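Local coordinates for protein aminotransferase TlmJ (Streptoalloteichus hindustanus, PDB 5UID) that probably transfers amino groups with pyridoxal 5'-phosphate as cofactor, as a member of the DegT/DnrJ/EryC1 family of aminotransferases, at residues A[302-307]-A[353-358]; A[5-10]-A[322-327]. All blocks are in the same frame, centred on the assembly; numbering follows the deposited sequence.

Contact 1 of 2, residues A[302-307]-A[353-358]; sequences FYWVRM and EETLCL. With SO4 (sulfate ion), chain F.
V305 lays its CG1 methyl against CD1 of L358, 3.9 Å away, the side chains crossing at about a right angle; on the same face CD1 of L358 also reaches the edge of the Y303 ring, near its plane. CE of selenomethionine M307 swings back over CB of L356 (3.8 Å) because the chain bends at chi3 (83°). W304 and T355 point the same way from the other face, CB to CG2 3.7 Å. Between the faces, antiparallel strands 303-306 and 355-358 exchange V305 N to L356 O (2.8 Å) and L356 N to V305 O (2.9 Å), and L358 N to Y303 O is almost straight at 176°. M307 N donates to E354 O, closing the row.

R306 runs alongside T355, then leaves the strand pair: NH1 and NH2 meet O3 and O4 of a sulfate, probably from the crystallisation liquor, at the guanidinium edge, NH1 to O3 2.9 Å, and NH2 also bonds C288 O. An alanine here is likely to leave the sulfate without these donors and C288 O without its partner. The chemistry implies an antiparallel pair whose backbone bonds lie among mostly apolar side chains, R306 and R350-paired E354 bringing charge near T355.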
loop_
_atom_site.group_PDB
_atom_site.type_symbol
_atom_site.label_atom_id
_atom_site.label_comp_id
_atom_site.label_asym_id
_atom_site.label_seq_id
_atom_site.Cartn_x
_atom_site.Cartn_y
_atom_site.Cartn_z
ATOM N N PHE A 302 -22.920 -4.493 7.760
ATOM C CA PHE A 302 -23.911 -3.435 7.643
ATOM C C PHE A 302 -25.200 -3.856 8.333
ATOM O O PHE A 302 -25.579 -5.032 8.311
ATOM C CB PHE A 302 -24.248 -3.108 6.177
ATOM C CG PHE A 302 -23.105 -2.550 5.386
ATOM C CD1 PHE A 302 -22.182 -1.698 5.966
ATOM C CD2 PHE A 302 -22.966 -2.869 4.044
ATOM C CE1 PHE A 302 -21.137 -1.182 5.223
ATOM C CE2 PHE A 302 -21.920 -2.360 3.297
ATOM C CZ PHE A 302 -21.005 -1.514 3.888
ATOM N N TYR A 303 -25.881 -2.886 8.933
ATOM C CA TYR A 303 -27.292 -3.031 9.280
ATOM C C TYR A 303 -28.042 -1.959 8.499
ATOM O O TYR A 303 -28.112 -0.801 8.925
ATOM C CB TYR A 303 -27.539 -2.912 10.780
ATOM C CG TYR A 303 -28.940 -3.338 11.151
ATOM C CD1 TYR A 303 -29.227 -4.665 11.446
ATOM C CD2 TYR A 303 -29.985 -2.422 11.172
ATOM C CE1 TYR A 303 -30.508 -5.063 11.773
ATOM C CE2 TYR A 303 -31.270 -2.812 11.495
ATOM C CZ TYR A 303 -31.525 -4.135 11.794
ATOM O OH TYR A 303 -32.801 -4.530 12.120
ATOM N N TRP A 304 -28.593 -2.342 7.353
ATOM C CA TRP A 304 -29.244 -1.405 6.447
ATOM C C TRP A 304 -30.754 -1.466 6.633
ATOM O O TRP A 304 -31.341 -2.552 6.669
ATOM C CB TRP A 304 -28.870 -1.703 4.993
ATOM C CG TRP A 304 -29.356 -3.032 4.474
ATOM C CD1 TRP A 304 -30.439 -3.249 3.671
ATOM C CD2 TRP A 304 -28.770 -4.319 4.714
ATOM N NE1 TRP A 304 -30.563 -4.589 3.397
ATOM C CE2 TRP A 304 -29.553 -5.268 4.025
ATOM C CE3 TRP A 304 -27.660 -4.760 5.444
ATOM C CZ2 TRP A 304 -29.263 -6.632 4.046
ATOM C CZ3 TRP A 304 -27.375 -6.115 5.465
ATOM C CH2 TRP A 304 -28.173 -7.035 4.769
ATOM N N VAL A 305 -31.372 -0.300 6.764
ATOM C CA VAL A 305 -32.820 -0.185 6.846
ATOM C C VAL A 305 -33.304 0.560 5.612
ATOM O O VAL A 305 -32.593 1.399 5.047
ATOM C CB VAL A 305 -33.270 0.530 8.136
ATOM C CG1 VAL A 305 -32.988 -0.341 9.351
ATOM C CG2 VAL A 305 -32.573 1.876 8.266
ATOM N N ARG A 306 -34.526 0.244 5.192
ATOM C CA ARG A 306 -35.117 0.821 3.994
ATOM C C ARG A 306 -36.337 1.654 4.359
ATOM O O ARG A 306 -37.131 1.270 5.223
ATOM C CB ARG A 306 -35.507 -0.272 2.998
ATOM C CG ARG A 306 -34.324 -0.947 2.322
ATOM C CD ARG A 306 -34.751 -2.258 1.685
ATOM N NE ARG A 306 -34.936 -3.300 2.691
ATOM C CZ ARG A 306 -35.810 -4.296 2.589
ATOM N NH1 ARG A 306 -36.599 -4.385 1.526
ATOM N NH2 ARG A 306 -35.901 -5.199 3.556
HETATM N N MSE A 307 -36.482 2.792 3.690
HETATM C CA MSE A 307 -37.605 3.688 3.925
HETATM C C MSE A 307 -37.925 4.466 2.652
HETATM O O MSE A 307 -37.230 4.325 1.646
HETATM C CB MSE A 307 -37.298 4.636 5.084
HETATM C CG MSE A 307 -36.134 5.579 4.830
HETATM SE SE MSE A 307 -35.350 6.281 6.477
HETATM C CE MSE A 307 -34.186 4.787 6.922
ATOM N N GLU A 353 -31.664 5.338 -3.184
ATOM C CA GLU A 353 -32.532 6.387 -2.670
ATOM C C GLU A 353 -33.284 5.993 -1.408
ATOM O O GLU A 353 -33.800 6.875 -0.715
ATOM C CB GLU A 353 -33.550 6.804 -3.737
ATOM C CG GLU A 353 -32.961 7.588 -4.892
ATOM C CD GLU A 353 -34.000 7.933 -5.940
ATOM O OE1 GLU A 353 -34.423 7.023 -6.684
ATOM O OE2 GLU A 353 -34.404 9.113 -6.009
ATOM N N GLU A 354 -33.354 4.701 -1.088
ATOM C CA GLU A 354 -34.201 4.228 -0.005
ATOM C C GLU A 354 -33.447 3.587 1.150
ATOM O O GLU A 354 -34.064 3.314 2.186
ATOM C CB GLU A 354 -35.228 3.218 -0.540
ATOM C CG GLU A 354 -36.196 3.803 -1.555
ATOM C CD GLU A 354 -37.217 2.791 -2.040
ATOM O OE1 GLU A 354 -37.079 1.596 -1.700
ATOM O OE2 GLU A 354 -38.158 3.190 -2.759
ATOM N N THR A 355 -32.148 3.348 1.016
ATOM C CA THR A 355 -31.397 2.592 2.006
ATOM C C THR A 355 -30.569 3.527 2.878
ATOM O O THR A 355 -30.007 4.513 2.394
ATOM C CB THR A 355 -30.484 1.566 1.330
ATOM O OG1 THR A 355 -31.219 0.869 0.316
ATOM C CG2 THR A 355 -29.965 0.560 2.345
ATOM N N LEU A 356 -30.509 3.210 4.169
ATOM C CA LEU A 356 -29.670 3.920 5.121
ATOM C C LEU A 356 -29.016 2.893 6.032
ATOM O O LEU A 356 -29.688 1.981 6.524
ATOM C CB LEU A 356 -30.481 4.926 5.946
ATOM C CG LEU A 356 -29.669 5.905 6.796
ATOM C CD1 LEU A 356 -28.889 6.858 5.904
ATOM C CD2 LEU A 356 -30.564 6.673 7.758
ATOM N N CYS A 357 -27.712 3.034 6.245
ATOM C CA CYS A 357 -26.943 2.107 7.062
ATOM C C CYS A 357 -26.766 2.677 8.464
ATOM O O CYS A 357 -26.286 3.803 8.626
ATOM C CB CYS A 357 -25.582 1.829 6.424
ATOM S SG CYS A 357 -25.688 1.150 4.752
ATOM N N LEU A 358 -27.153 1.894 9.472
ATOM C CA LEU A 358 -27.090 2.284 10.871
ATOM C C LEU A 358 -25.796 1.798 11.507
ATOM O O LEU A 358 -25.183 0.837 11.033
ATOM C CB LEU A 358 -28.288 1.713 11.627
ATOM C CG LEU A 358 -29.682 2.016 11.078
ATOM C CD1 LEU A 358 -30.740 1.456 12.015
ATOM C CD2 LEU A 358 -29.880 3.509 10.861
HETATM S S SO4 F . -38.515 -7.489 2.255
HETATM O O1 SO4 F . -39.759 -8.226 2.460
HETATM O O2 SO4 F . -37.933 -7.869 0.971
HETATM O O3 SO4 F . -38.794 -6.057 2.262
HETATM O O4 SO4 F . -37.576 -7.811 3.328
HETATM O O HOH W 1 -24.492 -0.341 8.780
#

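Contact 2 of 2, residues A[5-10]-A[322-327]; sequences GMINVF and RGVYTT. With SO4 (sulfate ion), chain E.
A Schellman motif ends helix 309-321, with G323 at positive phi as its C-prime residue, and the chain leaving it runs beside the N-terminal segment 5-10 in roughly the same direction. Two backbone bonds join them: I7 N gives to G323 O at 3.1 Å, coming from above the carbonyl plane, and Y325 N gives to I7 O at 2.9 Å, in the plane of the I7 carbonyl. Together they bracket V324 in a single bridge with I7. A water donates to both G5 O and G323 O, extending the link toward the N-terminus.

G323 has no side chain, and a CB on it would collide with G5 O. Selenomethionine M6, bent at chi2 (-67°), instead lays SE over the glycine backbone, 3.6 Å from G323 C. V9 points toward segment 322-327. Its CG2 meets the edge of the Y325 ring at CD2 (3.4 Å in the conformer described, one of two), the side chains crossing at about a right angle, while CG1 approaches T327 CG2 (4.1 Å) and also lies over the centre of the F10 ring.

T327 OG1 donates at 2.9 Å to O1 of a sulfate, probably from the crystallisation liquor, that R329 binds too. A chi1 of -164° turns the Y325 ring so that OH comes within 2.5 Å of this O1, a short and doubtful bond. W233 of the second subunit meets that ring, placing the site beside the dimer interface. The pattern is that of a Schellman-ended helix whose following loop joins the N-terminal arm by one backbone bridge.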
loop_
_atom_site.group_PDB
_atom_site.type_symbol
_atom_site.label_atom_id
_atom_site.label_comp_id
_atom_site.label_asym_id
_atom_site.label_seq_id
_atom_site.Cartn_x
_atom_site.Cartn_y
_atom_site.Cartn_z
ATOM N N GLY A 5 -21.467 13.582 22.062
ATOM C CA GLY A 5 -20.673 12.538 21.441
ATOM C C GLY A 5 -21.266 12.030 20.141
ATOM O O GLY A 5 -22.447 12.237 19.867
HETATM N N MSE A 6 -20.444 11.363 19.339
HETATM C CA MSE A 6 -20.894 10.833 18.054
HETATM C C MSE A 6 -20.793 9.315 17.996
HETATM O O MSE A 6 -19.756 8.739 18.323
HETATM C CB MSE A 6 -20.086 11.450 16.910
HETATM C CG MSE A 6 -20.777 12.616 16.226
HETATM SE SE MSE A 6 -22.392 12.082 15.257
HETATM C CE MSE A 6 -22.856 13.824 14.528
ATOM N N ILE A 7 -21.878 8.674 17.574
ATOM C CA ILE A 7 -21.915 7.227 17.392
ATOM C C ILE A 7 -21.609 6.925 15.931
ATOM O O ILE A 7 -22.377 7.300 15.041
ATOM C CB ILE A 7 -23.279 6.653 17.801
ATOM C CG1 ILE A 7 -23.528 6.889 19.294
ATOM C CG2 ILE A 7 -23.359 5.173 17.464
ATOM C CD1 ILE A 7 -24.870 6.391 19.777
ATOM N N ASN A 8 -20.495 6.239 15.683
ATOM C CA ASN A 8 -20.008 6.014 14.330
ATOM C C ASN A 8 -20.643 4.776 13.703
ATOM O O ASN A 8 -21.099 3.861 14.394
ATOM C CB ASN A 8 -18.485 5.868 14.322
ATOM C CG ASN A 8 -17.782 7.035 14.990
ATOM O OD1 ASN A 8 -17.710 8.134 14.437
ATOM N ND2 ASN A 8 -17.251 6.799 16.185
ATOM N N VAL A 9 -20.655 4.755 12.367
ATOM C CA VAL A 9 -21.179 3.608 11.629
ATOM C C VAL A 9 -20.181 2.459 11.639
ATOM O O VAL A 9 -20.560 1.292 11.794
ATOM C CB VAL A 9 -21.546 4.020 10.191
ATOM C CG1 VAL A 9 -22.110 2.834 9.423
ATOM C CG2 VAL A 9 -22.537 5.154 10.206
ATOM N N PHE A 10 -18.899 2.766 11.460
ATOM C CA PHE A 10 -17.827 1.784 11.502
ATOM C C PHE A 10 -16.852 2.166 12.605
ATOM O O PHE A 10 -16.577 3.351 12.815
ATOM C CB PHE A 10 -17.083 1.706 10.163
ATOM C CG PHE A 10 -17.984 1.747 8.963
ATOM C CD1 PHE A 10 -18.739 0.643 8.611
ATOM C CD2 PHE A 10 -18.070 2.887 8.181
ATOM C CE1 PHE A 10 -19.566 0.675 7.510
ATOM C CE2 PHE A 10 -18.897 2.927 7.072
ATOM C CZ PHE A 10 -19.646 1.818 6.737
ATOM N N ARG A 322 -28.658 14.445 16.134
ATOM C CA ARG A 322 -28.863 13.791 17.420
ATOM C C ARG A 322 -27.652 12.986 17.874
ATOM O O ARG A 322 -27.732 12.295 18.894
ATOM C CB ARG A 322 -30.092 12.880 17.356
ATOM C CG ARG A 322 -31.376 13.578 16.922
ATOM C CD ARG A 322 -31.983 14.402 18.041
ATOM N NE ARG A 322 -33.366 14.767 17.749
ATOM C CZ ARG A 322 -33.731 15.881 17.122
ATOM N NH1 ARG A 322 -32.813 16.750 16.719
ATOM N NH2 ARG A 322 -35.014 16.127 16.899
ATOM N N GLY A 323 -26.542 13.061 17.149
ATOM C CA GLY A 323 -25.352 12.323 17.513
ATOM C C GLY A 323 -25.301 10.895 17.021
ATOM O O GLY A 323 -24.598 10.076 17.623
ATOM N N VAL A 324 -26.012 10.566 15.946
ATOM C CA VAL A 324 -26.024 9.216 15.389
ATOM C C VAL A 324 -25.593 9.325 13.933
ATOM O O VAL A 324 -26.369 9.762 13.078
ATOM C CB VAL A 324 -27.398 8.545 15.521
ATOM C CG1 VAL A 324 -27.412 7.211 14.785
ATOM C CG2 VAL A 324 -27.755 8.354 16.988
ATOM N N TYR A 325 -24.366 8.917 13.635
ATOM C CA TYR A 325 -23.884 8.969 12.265
ATOM C C TYR A 325 -24.503 7.844 11.443
ATOM O O TYR A 325 -24.657 6.716 11.921
ATOM C CB TYR A 325 -22.361 8.878 12.227
ATOM C CG TYR A 325 -21.769 9.299 10.905
ATOM C CD1 TYR A 325 -21.655 10.641 10.571
ATOM C CD2 TYR A 325 -21.335 8.356 9.987
ATOM C CE1 TYR A 325 -21.114 11.033 9.360
ATOM C CE2 TYR A 325 -20.795 8.733 8.775
ATOM C CZ TYR A 325 -20.686 10.071 8.463
ATOM O OH TYR A 325 -20.147 10.445 7.255
ATOM N N THR A 326 -24.884 8.171 10.210
ATOM C CA THR A 326 -25.398 7.199 9.251
ATOM C C THR A 326 -24.771 7.500 7.899
ATOM O O THR A 326 -24.240 8.590 7.673
ATOM C CB THR A 326 -26.931 7.218 9.114
ATOM O OG1 THR A 326 -27.375 8.534 8.762
ATOM C CG2 THR A 326 -27.609 6.763 10.397
ATOM N N THR A 327 -24.841 6.526 6.995
ATOM C CA THR A 327 -24.305 6.693 5.651
ATOM C C THR A 327 -24.954 5.658 4.742
ATOM O O THR A 327 -25.779 4.850 5.176
ATOM C CB THR A 327 -22.778 6.560 5.633
ATOM O OG1 THR A 327 -22.286 6.886 4.326
ATOM C CG2 THR A 327 -22.358 5.137 5.980
HETATM S S SO4 E . -19.260 8.845 4.442
HETATM O O1 SO4 E . -20.449 8.868 5.288
HETATM O O2 SO4 E . -19.587 8.243 3.152
HETATM O O3 SO4 E . -18.217 8.061 5.098
HETATM O O4 SO4 E . -18.789 10.212 4.235
HETATM O O HOH W 2 -24.799 10.319 20.439
#

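How the contacts relate
Contact 1 is the more buried, a short antiparallel strand pair; contact 2 is partly buried, farther from the chain centre, and made of loops held by one bridge. The two are neighbours, their centres about 14 Å apart, and helix 309-321 serves both: it follows strand 303-306 and packs on M307 and L356, then ends at segment 322-327. That segment in turn lies along strand 355-358, where C357 N probably bonds T327 O, while F302 and F10 touch through their rings. Contact 1 meets its sulfate through the R306 guanidinium, while the segments of contact 2 offer hydroxyls and R329 adds a guanidinium. Contact 2 alone meets the second subunit.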